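Local structure of major capsid protein (Faustovirus, 5J7O) at residues V230-A235 / V279-Q284; S236-I241 / T272-T277; V435-L440 / F592-T597; E445-G450 / L609-K614. The protein builds the outer shell of a large double-stranded DNA virus, probably as a trimer whose subunits each carry the double jelly-roll fold. One frame throughout, in Å; residues are numbered along the deposited sequence.

Overall arrangement
Contacts 1 and 2 hold the same two strands, 232-240 and 273-280, which form a long hairpin. Contact 1 lies at its base, and contact 2, about 19 Å away between centres, near the loop; they touch through the probable hydrogen bond Ala234 N to Thr277 O. Neighbouring subunits extend the pairing in both; in contact 2, which is bulged and more deeply buried, they also supply partners for polar side chains. Contacts 3 and 4 lie on the opposite side of the chain's centre from contact 2, and no other subunit touches them. They join strands in two facing four-stranded sheets, their centres about 10 Å apart, and rely on aliphatic and aromatic packing with few, internally matched polar groups.

Contact 1: V230-A235 / V279-Q284; sequences VPVEAA and VVFGAQ
Val279 forms an antiparallel hydrogen-bonded pair with Val232 at the base of a two-stranded arm. Its N donates to Val232 O at 2.9 Å, nearly straight at 170°, while its O receives Val232 N at 2.8 Å in a more bent bond. Both side chains lie on one face of the sheet. CG2 of Val279, set between its own backbone N and carbonyl carbon, lies 3.5 Å from Val232 O. Val280 CG1 rests 3.7 Å from Pro231 CA; Pro231, which has no N-H to pair, presents its CA and ring carbons here instead. At Phe281 the pairing ends. One water bridges the gap, donating to Val230 O and accepting from Phe281 N. A chi1 of 47° brings the ring back beside Val232, whose CG2 approaches CE1 obliquely at 3.7 Å. The same water sits 3.8 Å above the ring plane, over its centre. Val279 and Phe281 also pack on Val517 of the second subunit, and Val279 and Val280 pair with a strand of the third. Two backbone bonds and apolar contacts join the segments directly, consistent with part of the arm's packing and pairing being supplied by the neighbouring subunits.

Contact 2: S236-I241 / T272-T277; sequences SNLVNI and TARKLT
Ser236 grips Lys275 twice: its N donates to Lys275 O at 3.0 Å, and its OG, at chi1 73°, accepts the N-H of Lys275 at 3.2 Å. The hydroxyl then gives its own proton to Asn237 O at 2.7 Å, in the plane of that carbonyl and on a lone pair. A small side chain that can both accept and donate suits this place, just before the corner at Asn237, because a hydroxyl here stands in for a backbone carbonyl. The Leu238 side chain slants across Arg274, with CD2 3.5 Å from its CG and also touching the methyl of Thr272, so its branched end covers the aliphatic root of the arginine. The guanidinium itself reaches the second subunit, in a salt bridge to Glu229.

Two residues, Val239 and Asn240, are set against the single Ala273, which makes a classic beta bulge in the arm. Val239 N donates to Ala273 O at 2.9 Å; Asn240 N reaches the same oxygen only weakly. The extra residue turns Val239 toward the other strand, and its side chain crosses that of Lys275 at about a right angle, CG1 lying 3.7 Å from CD. Ala273 N completes the pair by donating to Asn240 O, and the small Ala273 methyl, CB, sits 4.4 Å from Asn240 CB on the same face. The amide nitrogen of Asn240 bonds to Pro478 O of the third subunit. At Ile241, CA lies 3.5 Å from Thr272 OG1, a hydroxyl that is itself bonded to the backbone N of Ala242.

Contact 3: V435-L440 / F592-T597; sequences VLQSQL and FYIEYT
Val435 and Ile594 face each other as an antiparallel hydrogen-bonded pair, Val435 N donating to Ile594 O at 3.1 Å and Ile594 N returning to Val435 O. Two residues on, Gln437 N closes the pairing on Phe592 O at 2.9 Å, before a type I turn from Gln437 to Leu440 leads the chain away.

Side-chain amides add a second layer of polar contact. Gln437 folds back, bent at chi2 (-66°), so that NE2 donates to Val435 O at 3.1 Å. That oxygen thus takes two donors, NE2 and Ile594 N, from opposite faces of its carbonyl plane. Gln439 NE2 in turn donates to Gln437 OE1, in plane and on a lone pair. Glutamine suits position 437 because its buried amide donates through NE2 and accepts through OE1.

The rest is apolar. Leu436 CD1 sits over a face of the Tyr593 ring, 4.0 Å from its centroid, and Leu440 CD1 lies in the same way over Phe592; both are CH-pi contacts. Gln437 CG meets Phe592 at the ring edge instead, 3.7 Å from CD1, with the amide and ring planes nearly perpendicular. Val435 CG2 touches the edge of Tyr596, whose hydroxyl is bonded to Asn430 O.

Strand 432-436 is an outermost strand of its four-stranded sheet, and strand 592-597 lies between it and strand 526-531, on which Phe592 and Ile594 pack. Across the sandwich, Val435, Leu440 and Ile594 lie against strand 607-620 of the facing sheet.

Contact 4: E445-G450 / L609-K614; sequences EFIYLG and LISIAK
Tyr448 and Ile612 stand at the middle of an antiparallel strand pair in one sheet of a jelly-roll, the fold that this capsid protein carries twice. Tyr448 N donates to Ile612 O at 2.8 Å, and Ile612 N returns to Tyr448 O at 3.0 Å. The same exchange is made by Gly450 with Ile610, the shorter bond being Ile610 N to Gly450 O at 2.7 Å. The strands run at 165° to each other.

On the face of Ile447 and Leu449, a small partner fits against a branched one where Ile447 CG1 lies 3.6 Å from Ala613 CB. Leu449 CD1 meets Leu609 CD1 with the two side chains crossing at a slant. The other face carries the aromatic residues. Lys614 runs alongside Phe446, pointing the same way. Its CB and CG, the root of a chain bent at chi2 to chi4, touch Phe446, and CG also approaches Tyr448 obliquely.

Outside this shell, Phe446 stacks on Phe568 of strand 567-570, and the Tyr448 hydroxyl is bonded to His213. Helix 203-212 covers Ile610 and Ile612. Glu445, where the strand turns a corner, pairs in a salt bridge with Arg419. Toward the facing sheet, Ser611 OG is hydrogen-bonded to Gln437 OE1; a chi1 of 167° also sets Ser611 OG 3.3 Å from Ile447 CG2.

Contact 1: V230-A235 / V279-Q284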
loop_
_atom_site.group_PDB
_atom_site.type_symbol
_atom_site.label_atom_id
_atom_site.label_comp_id
_atom_site.label_asym_id
_atom_site.label_seq_id
_atom_site.Cartn_x
_atom_site.Cartn_y
_atom_site.Cartn_z
ATOM N N VAL B 230 -2.873 -12.835 2.594
ATOM C CA VAL B 230 -2.254 -11.709 1.897
ATOM C C VAL B 230 -3.139 -11.344 0.714
ATOM O O VAL B 230 -3.578 -12.241 -0.016
ATOM C CB VAL B 230 -0.827 -12.046 1.423
ATOM C CG1 VAL B 230 -0.206 -10.865 0.692
ATOM C CG2 VAL B 230 0.037 -12.463 2.604
ATOM N N PRO B 231 -3.436 -10.062 0.494
ATOM C CA PRO B 231 -4.239 -9.685 -0.673
ATOM C C PRO B 231 -3.545 -10.072 -1.969
ATOM O O PRO B 231 -2.316 -10.126 -2.052
ATOM C CB PRO B 231 -4.366 -8.162 -0.544
ATOM C CG PRO B 231 -4.104 -7.872 0.897
ATOM C CD PRO B 231 -3.114 -8.903 1.345
ATOM N N VAL B 232 -4.353 -10.352 -2.989
ATOM C CA VAL B 232 -3.859 -10.687 -4.319
ATOM C C VAL B 232 -4.524 -9.749 -5.316
ATOM O O VAL B 232 -5.758 -9.699 -5.401
ATOM C CB VAL B 232 -4.127 -12.156 -4.687
ATOM C CG1 VAL B 232 -3.662 -12.435 -6.106
ATOM C CG2 VAL B 232 -3.425 -13.084 -3.704
ATOM N N GLU B 233 -3.710 -9.011 -6.065
ATOM C CA GLU B 233 -4.208 -8.004 -6.991
ATOM C C GLU B 233 -4.637 -8.651 -8.303
ATOM O O GLU B 233 -3.882 -9.423 -8.901
ATOM C CB GLU B 233 -3.127 -6.955 -7.241
ATOM C CG GLU B 233 -3.472 -5.916 -8.286
ATOM C CD GLU B 233 -2.332 -4.945 -8.517
ATOM O OE1 GLU B 233 -1.606 -5.102 -9.520
ATOM O OE2 GLU B 233 -2.153 -4.032 -7.683
ATOM N N ALA B 234 -5.849 -8.328 -8.752
ATOM C CA ALA B 234 -6.415 -8.896 -9.966
ATOM C C ALA B 234 -6.883 -7.781 -10.888
ATOM O O ALA B 234 -7.512 -6.817 -10.441
ATOM C CB ALA B 234 -7.583 -9.837 -9.648
ATOM N N ALA B 235 -6.577 -7.920 -12.174
ATOM C CA ALA B 235 -6.946 -6.938 -13.183
ATOM C C ALA B 235 -8.164 -7.410 -13.966
ATOM O O ALA B 235 -8.382 -8.610 -14.151
ATOM C CB ALA B 235 -5.782 -6.673 -14.139
ATOM N N VAL B 279 -8.297 -9.512 -4.066
ATOM C CA VAL B 279 -9.024 -10.659 -3.545
ATOM C C VAL B 279 -8.153 -11.354 -2.511
ATOM O O VAL B 279 -6.920 -11.319 -2.580
ATOM C CB VAL B 279 -9.434 -11.646 -4.661
ATOM C CG1 VAL B 279 -10.385 -10.979 -5.643
ATOM C CG2 VAL B 279 -8.203 -12.177 -5.376
ATOM N N VAL B 280 -8.806 -11.976 -1.536
ATOM C CA VAL B 280 -8.143 -12.815 -0.551
ATOM C C VAL B 280 -8.805 -14.182 -0.577
ATOM O O VAL B 280 -10.006 -14.308 -0.839
ATOM C CB VAL B 280 -8.194 -12.199 0.866
ATOM C CG1 VAL B 280 -7.382 -10.912 0.919
ATOM C CG2 VAL B 280 -9.634 -11.940 1.282
ATOM N N PHE B 281 -8.007 -15.215 -0.327
ATOM C CA PHE B 281 -8.514 -16.584 -0.305
ATOM C C PHE B 281 -7.613 -17.447 0.572
ATOM O O PHE B 281 -7.157 -18.522 0.178
ATOM C CB PHE B 281 -8.649 -17.145 -1.722
ATOM C CG PHE B 281 -7.452 -16.909 -2.605
ATOM C CD1 PHE B 281 -7.321 -15.733 -3.331
ATOM C CD2 PHE B 281 -6.474 -17.879 -2.735
ATOM C CE1 PHE B 281 -6.223 -15.522 -4.142
ATOM C CE2 PHE B 281 -5.373 -17.675 -3.545
ATOM C CZ PHE B 281 -5.248 -16.494 -4.250
ATOM N N GLY B 282 -7.356 -16.984 1.796
ATOM C CA GLY B 282 -6.494 -17.702 2.709
ATOM C C GLY B 282 -7.175 -18.164 3.980
ATOM O O GLY B 282 -8.345 -18.559 3.962
ATOM N N ALA B 283 -6.446 -18.103 5.097
ATOM C CA ALA B 283 -6.933 -18.683 6.343
ATOM C C ALA B 283 -8.142 -17.939 6.899
ATOM O O ALA B 283 -8.956 -18.537 7.613
ATOM C CB ALA B 283 -5.812 -18.712 7.381
ATOM N N GLN B 284 -8.284 -16.650 6.592
ATOM C CA GLN B 284 -9.398 -15.871 7.119
ATOM C C GLN B 284 -10.636 -15.916 6.235
ATOM O O GLN B 284 -11.724 -15.555 6.699
ATOM C CB GLN B 284 -8.979 -14.412 7.330
ATOM C CG GLN B 284 -8.129 -14.180 8.571
ATOM C CD GLN B 284 -6.715 -14.712 8.430
ATOM O OE1 GLN B 284 -6.097 -14.589 7.372
ATOM N NE2 GLN B 284 -6.199 -15.310 9.496
HETATM O O HOH W 1 -4.809 -15.209 -0.264
#

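Contact 2: S236-I241 / T272-T277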
loop_
_atom_site.group_PDB
_atom_site.type_symbol
_atom_site.label_atom_id
_atom_site.label_comp_id
_atom_site.label_asym_id
_atom_site.label_seq_id
_atom_site.Cartn_x
_atom_site.Cartn_y
_atom_site.Cartn_z
ATOM N N SER B 236 -8.954 -6.446 -14.432
ATOM C CA SER B 236 -10.200 -6.721 -15.128
ATOM C C SER B 236 -10.016 -6.576 -16.635
ATOM O O SER B 236 -8.922 -6.312 -17.139
ATOM C CB SER B 236 -11.302 -5.780 -14.645
ATOM O OG SER B 236 -11.096 -4.467 -15.139
ATOM N N ASN B 237 -11.118 -6.755 -17.360
ATOM C CA ASN B 237 -11.164 -6.345 -18.752
ATOM C C ASN B 237 -11.016 -4.829 -18.844
ATOM O O ASN B 237 -11.176 -4.101 -17.858
ATOM C CB ASN B 237 -12.478 -6.778 -19.402
ATOM C CG ASN B 237 -12.701 -8.274 -19.335
ATOM O OD1 ASN B 237 -11.753 -9.058 -19.337
ATOM N ND2 ASN B 237 -13.966 -8.680 -19.280
ATOM N N LEU B 238 -10.702 -4.354 -20.045
ATOM C CA LEU B 238 -10.663 -2.917 -20.278
ATOM C C LEU B 238 -12.030 -2.311 -19.990
ATOM O O LEU B 238 -13.048 -2.764 -20.524
ATOM C CB LEU B 238 -10.243 -2.626 -21.719
ATOM C CG LEU B 238 -8.844 -3.086 -22.136
ATOM C CD1 LEU B 238 -8.620 -2.846 -23.619
ATOM C CD2 LEU B 238 -7.787 -2.370 -21.317
ATOM N N VAL B 239 -12.057 -1.305 -19.121
ATOM C CA VAL B 239 -13.287 -0.600 -18.791
ATOM C C VAL B 239 -13.426 0.684 -19.599
ATOM O O VAL B 239 -14.530 1.058 -19.992
ATOM C CB VAL B 239 -13.363 -0.321 -17.273
ATOM C CG1 VAL B 239 -13.299 -1.626 -16.494
ATOM C CG2 VAL B 239 -12.248 0.618 -16.830
ATOM N N ASN B 240 -12.310 1.358 -19.860
ATOM C CA ASN B 240 -12.257 2.490 -20.768
ATOM C C ASN B 240 -11.426 2.103 -21.983
ATOM O O ASN B 240 -10.371 1.478 -21.850
ATOM C CB ASN B 240 -11.652 3.724 -20.091
ATOM C CG ASN B 240 -12.558 4.309 -19.021
ATOM O OD1 ASN B 240 -13.456 3.636 -18.512
ATOM N ND2 ASN B 240 -12.324 5.569 -18.675
ATOM N N ILE B 241 -11.917 2.455 -23.166
ATOM C CA ILE B 241 -11.188 2.261 -24.413
ATOM C C ILE B 241 -11.258 3.569 -25.183
ATOM O O ILE B 241 -12.355 4.069 -25.460
ATOM C CB ILE B 241 -11.752 1.100 -25.250
ATOM C CG1 ILE B 241 -11.617 -0.224 -24.497
ATOM C CG2 ILE B 241 -11.046 1.024 -26.593
ATOM C CD1 ILE B 241 -12.097 -1.424 -25.286
ATOM N N THR B 272 -7.453 4.556 -22.129
ATOM C CA THR B 272 -7.777 3.135 -22.129
ATOM C C THR B 272 -7.241 2.527 -20.840
ATOM O O THR B 272 -6.030 2.554 -20.603
ATOM C CB THR B 272 -7.176 2.434 -23.347
ATOM O OG1 THR B 272 -7.732 2.988 -24.546
ATOM C CG2 THR B 272 -7.461 0.939 -23.299
ATOM N N ALA B 273 -8.131 1.972 -20.017
ATOM C CA ALA B 273 -7.758 1.585 -18.665
ATOM C C ALA B 273 -8.388 0.258 -18.267
ATOM O O ALA B 273 -9.452 -0.124 -18.762
ATOM C CB ALA B 273 -8.162 2.661 -17.649
ATOM N N ARG B 274 -7.705 -0.437 -17.359
ATOM C CA ARG B 274 -8.233 -1.577 -16.628
ATOM C C ARG B 274 -8.434 -1.188 -15.169
ATOM O O ARG B 274 -7.792 -0.268 -14.658
ATOM C CB ARG B 274 -7.287 -2.782 -16.690
ATOM C CG ARG B 274 -6.633 -3.045 -18.030
ATOM C CD ARG B 274 -5.687 -4.238 -17.937
ATOM N NE ARG B 274 -4.344 -3.860 -17.504
ATOM C CZ ARG B 274 -3.444 -4.714 -17.024
ATOM N NH1 ARG B 274 -3.749 -5.998 -16.894
ATOM N NH2 ARG B 274 -2.243 -4.285 -16.660
ATOM N N LYS B 275 -9.323 -1.910 -14.497
ATOM C CA LYS B 275 -9.471 -1.774 -13.058
ATOM C C LYS B 275 -8.639 -2.833 -12.348
ATOM O O LYS B 275 -8.455 -3.947 -12.848
ATOM C CB LYS B 275 -10.937 -1.900 -12.637
ATOM C CG LYS B 275 -11.830 -0.777 -13.135
ATOM C CD LYS B 275 -13.300 -1.042 -12.829
ATOM C CE LYS B 275 -13.617 -0.858 -11.355
ATOM N NZ LYS B 275 -15.082 -0.964 -11.097
ATOM N N LEU B 276 -8.124 -2.470 -11.180
ATOM C CA LEU B 276 -7.470 -3.410 -10.282
ATOM C C LEU B 276 -8.343 -3.593 -9.052
ATOM O O LEU B 276 -8.745 -2.610 -8.419
ATOM C CB LEU B 276 -6.079 -2.921 -9.867
ATOM C CG LEU B 276 -5.035 -2.631 -10.946
ATOM C CD1 LEU B 276 -3.690 -2.332 -10.300
ATOM C CD2 LEU B 276 -4.921 -3.788 -11.922
ATOM N N THR B 277 -8.653 -4.843 -8.728
ATOM C CA THR B 277 -9.289 -5.177 -7.466
ATOM C C THR B 277 -8.414 -6.179 -6.727
ATOM O O THR B 277 -7.553 -6.838 -7.316
ATOM C CB THR B 277 -10.699 -5.753 -7.661
ATOM O OG1 THR B 277 -11.438 -5.627 -6.439
ATOM C CG2 THR B 277 -10.630 -7.222 -8.040
#

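Contact 3: V435-L440 / F592-T597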
loop_
_atom_site.group_PDB
_atom_site.type_symbol
_atom_site.label_atom_id
_atom_site.label_comp_id
_atom_site.label_asym_id
_atom_site.label_seq_id
_atom_site.Cartn_x
_atom_site.Cartn_y
_atom_site.Cartn_z
ATOM N N VAL B 435 -5.456 4.850 36.838
ATOM C CA VAL B 435 -5.127 3.441 37.021
ATOM C C VAL B 435 -3.662 3.334 37.422
ATOM O O VAL B 435 -2.764 3.596 36.612
ATOM C CB VAL B 435 -5.417 2.628 35.752
ATOM C CG1 VAL B 435 -5.193 1.147 36.006
ATOM C CG2 VAL B 435 -6.838 2.893 35.278
ATOM N N LEU B 436 -3.419 2.940 38.671
ATOM C CA LEU B 436 -2.060 2.667 39.118
ATOM C C LEU B 436 -1.492 1.474 38.360
ATOM O O LEU B 436 -2.156 0.445 38.207
ATOM C CB LEU B 436 -2.035 2.395 40.622
ATOM C CG LEU B 436 -0.680 1.974 41.198
ATOM C CD1 LEU B 436 0.309 3.131 41.178
ATOM C CD2 LEU B 436 -0.830 1.415 42.604
ATOM N N GLN B 437 -0.259 1.617 37.884
ATOM C CA GLN B 437 0.408 0.586 37.091
ATOM C C GLN B 437 1.333 -0.192 38.022
ATOM O O GLN B 437 2.509 0.137 38.181
ATOM C CB GLN B 437 1.160 1.211 35.923
ATOM C CG GLN B 437 0.283 2.070 35.025
ATOM C CD GLN B 437 -0.764 1.256 34.294
ATOM O OE1 GLN B 437 -0.462 0.205 33.732
ATOM N NE2 GLN B 437 -2.004 1.731 34.308
ATOM N N SER B 438 0.787 -1.242 38.642
ATOM C CA SER B 438 1.541 -2.015 39.623
ATOM C C SER B 438 2.606 -2.896 38.985
ATOM O O SER B 438 3.552 -3.298 39.674
ATOM C CB SER B 438 0.591 -2.878 40.455
ATOM O OG SER B 438 -0.357 -2.080 41.143
ATOM N N GLN B 439 2.481 -3.205 37.694
ATOM C CA GLN B 439 3.448 -4.080 37.042
ATOM C C GLN B 439 4.812 -3.422 36.879
ATOM O O GLN B 439 5.804 -4.128 36.677
ATOM C CB GLN B 439 2.916 -4.523 35.674
ATOM C CG GLN B 439 3.011 -3.468 34.572
ATOM C CD GLN B 439 2.006 -2.337 34.725
ATOM O OE1 GLN B 439 1.308 -2.237 35.734
ATOM N NE2 GLN B 439 1.926 -1.481 33.713
ATOM N N LEU B 440 4.888 -2.099 36.980
ATOM C CA LEU B 440 6.120 -1.379 36.680
ATOM C C LEU B 440 7.047 -1.385 37.890
ATOM O O LEU B 440 6.696 -0.864 38.954
ATOM C CB LEU B 440 5.797 0.049 36.249
ATOM C CG LEU B 440 4.863 0.117 35.039
ATOM C CD1 LEU B 440 4.716 1.541 34.528
ATOM C CD2 LEU B 440 5.377 -0.799 33.946
ATOM N N PHE B 592 3.010 4.998 39.707
ATOM C CA PHE B 592 2.819 5.396 38.319
ATOM C C PHE B 592 1.342 5.307 37.964
ATOM O O PHE B 592 0.695 4.292 38.242
ATOM C CB PHE B 592 3.650 4.497 37.400
ATOM C CG PHE B 592 3.811 5.021 36.005
ATOM C CD1 PHE B 592 2.843 4.785 35.044
ATOM C CD2 PHE B 592 4.947 5.726 35.648
ATOM C CE1 PHE B 592 2.999 5.259 33.756
ATOM C CE2 PHE B 592 5.110 6.202 34.363
ATOM C CZ PHE B 592 4.136 5.965 33.415
ATOM N N TYR B 593 0.811 6.358 37.337
ATOM C CA TYR B 593 -0.608 6.431 37.016
ATOM C C TYR B 593 -0.808 6.802 35.555
ATOM O O TYR B 593 -0.173 7.734 35.052
ATOM C CB TYR B 593 -1.328 7.447 37.909
ATOM C CG TYR B 593 -1.520 6.974 39.329
ATOM C CD1 TYR B 593 -0.520 7.141 40.275
ATOM C CD2 TYR B 593 -2.702 6.360 39.723
ATOM C CE1 TYR B 593 -0.689 6.709 41.576
ATOM C CE2 TYR B 593 -2.881 5.925 41.020
ATOM C CZ TYR B 593 -1.871 6.101 41.943
ATOM O OH TYR B 593 -2.045 5.670 43.238
ATOM N N ILE B 594 -1.693 6.068 34.885
ATOM C CA ILE B 594 -2.185 6.414 33.557
ATOM C C ILE B 594 -3.651 6.791 33.706
ATOM O O ILE B 594 -4.470 5.969 34.138
ATOM C CB ILE B 594 -2.011 5.258 32.561
ATOM C CG1 ILE B 594 -0.528 4.944 32.353
ATOM C CG2 ILE B 594 -2.681 5.592 31.235
ATOM C CD1 ILE B 594 -0.278 3.778 31.420
ATOM N N GLU B 595 -3.982 8.030 33.361
ATOM C CA GLU B 595 -5.331 8.559 33.514
ATOM C C GLU B 595 -5.972 8.711 32.144
ATOM O O GLU B 595 -5.339 9.214 31.211
ATOM C CB GLU B 595 -5.308 9.901 34.245
ATOM C CG GLU B 595 -4.535 9.866 35.550
ATOM C CD GLU B 595 -4.493 11.213 36.237
ATOM O OE1 GLU B 595 -3.758 11.348 37.238
ATOM O OE2 GLU B 595 -5.194 12.139 35.777
ATOM N N TYR B 596 -7.225 8.279 32.027
ATOM C CA TYR B 596 -7.943 8.312 30.764
ATOM C C TYR B 596 -9.320 8.928 30.965
ATOM O O TYR B 596 -9.870 8.933 32.069
ATOM C CB TYR B 596 -8.098 6.905 30.165
ATOM C CG TYR B 596 -9.124 6.052 30.884
ATOM C CD1 TYR B 596 -10.457 6.043 30.482
ATOM C CD2 TYR B 596 -8.762 5.261 31.964
ATOM C CE1 TYR B 596 -11.396 5.276 31.138
ATOM C CE2 TYR B 596 -9.696 4.485 32.624
ATOM C CZ TYR B 596 -11.010 4.497 32.207
ATOM O OH TYR B 596 -11.945 3.728 32.861
ATOM N N THR B 597 -9.873 9.436 29.869
ATOM C CA THR B 597 -11.284 9.781 29.778
ATOM C C THR B 597 -11.852 9.107 28.539
ATOM O O THR B 597 -11.176 9.014 27.509
ATOM C CB THR B 597 -11.507 11.297 29.712
ATOM O OG1 THR B 597 -10.596 11.880 28.772
ATOM C CG2 THR B 597 -11.297 11.926 31.079
#

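Contact 4: E445-G450 / L609-K614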
loop_
_atom_site.group_PDB
_atom_site.type_symbol
_atom_site.label_atom_id
_atom_site.label_comp_id
_atom_site.label_asym_id
_atom_site.label_seq_id
_atom_site.Cartn_x
_atom_site.Cartn_y
_atom_site.Cartn_z
ATOM N N GLU B 445 11.089 2.479 29.102
ATOM C CA GLU B 445 11.360 3.221 27.876
ATOM C C GLU B 445 10.077 3.791 27.284
ATOM O O GLU B 445 10.005 4.982 26.963
ATOM C CB GLU B 445 12.057 2.321 26.855
ATOM C CG GLU B 445 13.513 2.026 27.149
ATOM C CD GLU B 445 14.177 1.260 26.021
ATOM O OE1 GLU B 445 13.660 0.187 25.644
ATOM O OE2 GLU B 445 15.207 1.738 25.501
ATOM N N PHE B 446 9.060 2.948 27.124
ATOM C CA PHE B 446 7.779 3.377 26.581
ATOM C C PHE B 446 6.717 2.361 26.978
ATOM O O PHE B 446 7.017 1.305 27.541
ATOM C CB PHE B 446 7.841 3.555 25.060
ATOM C CG PHE B 446 8.616 2.482 24.352
ATOM C CD1 PHE B 446 9.960 2.657 24.063
ATOM C CD2 PHE B 446 8.002 1.302 23.965
ATOM C CE1 PHE B 446 10.678 1.674 23.410
ATOM C CE2 PHE B 446 8.714 0.316 23.309
ATOM C CZ PHE B 446 10.054 0.504 23.031
ATOM N N ILE B 447 5.463 2.701 26.684
ATOM C CA ILE B 447 4.310 1.904 27.093
ATOM C C ILE B 447 3.308 1.854 25.947
ATOM O O ILE B 447 2.893 2.899 25.435
ATOM C CB ILE B 447 3.636 2.477 28.358
ATOM C CG1 ILE B 447 4.618 2.524 29.530
ATOM C CG2 ILE B 447 2.402 1.664 28.725
ATOM C CD1 ILE B 447 4.049 3.148 30.787
ATOM N N TYR B 448 2.916 0.645 25.549
ATOM C CA TYR B 448 1.795 0.475 24.633
ATOM C C TYR B 448 0.494 0.529 25.427
ATOM O O TYR B 448 0.371 -0.120 26.470
ATOM C CB TYR B 448 1.898 -0.852 23.881
ATOM C CG TYR B 448 3.224 -1.113 23.199
ATOM C CD1 TYR B 448 4.152 -1.982 23.759
ATOM C CD2 TYR B 448 3.540 -0.510 21.988
ATOM C CE1 TYR B 448 5.362 -2.235 23.139
ATOM C CE2 TYR B 448 4.750 -0.756 21.360
ATOM C CZ TYR B 448 5.656 -1.620 21.941
ATOM O OH TYR B 448 6.860 -1.872 21.323
ATOM N N LEU B 449 -0.475 1.302 24.939
ATOM C CA LEU B 449 -1.709 1.538 25.675
ATOM C C LEU B 449 -2.923 1.281 24.792
ATOM O O LEU B 449 -2.897 1.519 23.581
ATOM C CB LEU B 449 -1.766 2.971 26.226
ATOM C CG LEU B 449 -2.969 3.313 27.110
ATOM C CD1 LEU B 449 -2.970 2.459 28.371
ATOM C CD2 LEU B 449 -2.997 4.793 27.456
ATOM N N GLY B 450 -3.989 0.794 25.421
ATOM C CA GLY B 450 -5.251 0.593 24.739
ATOM C C GLY B 450 -6.359 0.333 25.734
ATOM O O GLY B 450 -6.117 -0.101 26.864
ATOM N N LEU B 609 -8.329 -1.822 30.137
ATOM C CA LEU B 609 -7.222 -0.892 29.923
ATOM C C LEU B 609 -5.931 -1.698 29.891
ATOM O O LEU B 609 -5.425 -2.128 30.930
ATOM C CB LEU B 609 -7.183 0.178 31.006
ATOM C CG LEU B 609 -6.234 1.331 30.668
ATOM C CD1 LEU B 609 -6.792 2.161 29.518
ATOM C CD2 LEU B 609 -5.955 2.200 31.882
ATOM N N ILE B 610 -5.396 -1.902 28.693
ATOM C CA ILE B 610 -4.213 -2.726 28.481
ATOM C C ILE B 610 -2.993 -1.816 28.453
ATOM O O ILE B 610 -2.918 -0.888 27.638
ATOM C CB ILE B 610 -4.328 -3.542 27.186
ATOM C CG1 ILE B 610 -5.604 -4.387 27.210
ATOM C CG2 ILE B 610 -3.101 -4.417 26.995
ATOM C CD1 ILE B 610 -5.913 -5.065 25.897
ATOM N N SER B 611 -2.037 -2.080 29.342
ATOM C CA SER B 611 -0.809 -1.297 29.444
ATOM C C SER B 611 0.373 -2.257 29.466
ATOM O O SER B 611 0.533 -3.030 30.417
ATOM C CB SER B 611 -0.819 -0.414 30.692
ATOM O OG SER B 611 0.471 0.109 30.957
ATOM N N ILE B 612 1.197 -2.205 28.423
ATOM C CA ILE B 612 2.340 -3.096 28.264
ATOM C C ILE B 612 3.578 -2.227 28.100
ATOM O O ILE B 612 3.776 -1.609 27.046
ATOM C CB ILE B 612 2.171 -4.040 27.068
ATOM C CG1 ILE B 612 0.908 -4.885 27.240
ATOM C CG2 ILE B 612 3.397 -4.926 26.910
ATOM C CD1 ILE B 612 0.589 -5.737 26.046
ATOM N N ALA B 613 4.411 -2.182 29.132
ATOM C CA ALA B 613 5.612 -1.364 29.118
ATOM C C ALA B 613 6.830 -2.199 28.749
ATOM O O ALA B 613 6.907 -3.393 29.047
ATOM C CB ALA B 613 5.839 -0.704 30.477
ATOM N N LYS B 614 7.785 -1.549 28.088
ATOM C CA LYS B 614 9.083 -2.138 27.787
ATOM C C LYS B 614 10.093 -1.564 28.773
ATOM O O LYS B 614 10.439 -0.379 28.698
ATOM C CB LYS B 614 9.493 -1.858 26.343
ATOM C CG LYS B 614 8.634 -2.571 25.313
ATOM C CD LYS B 614 8.760 -4.077 25.447
ATOM C CE LYS B 614 10.178 -4.538 25.162
ATOM N NZ LYS B 614 10.619 -4.147 23.795
#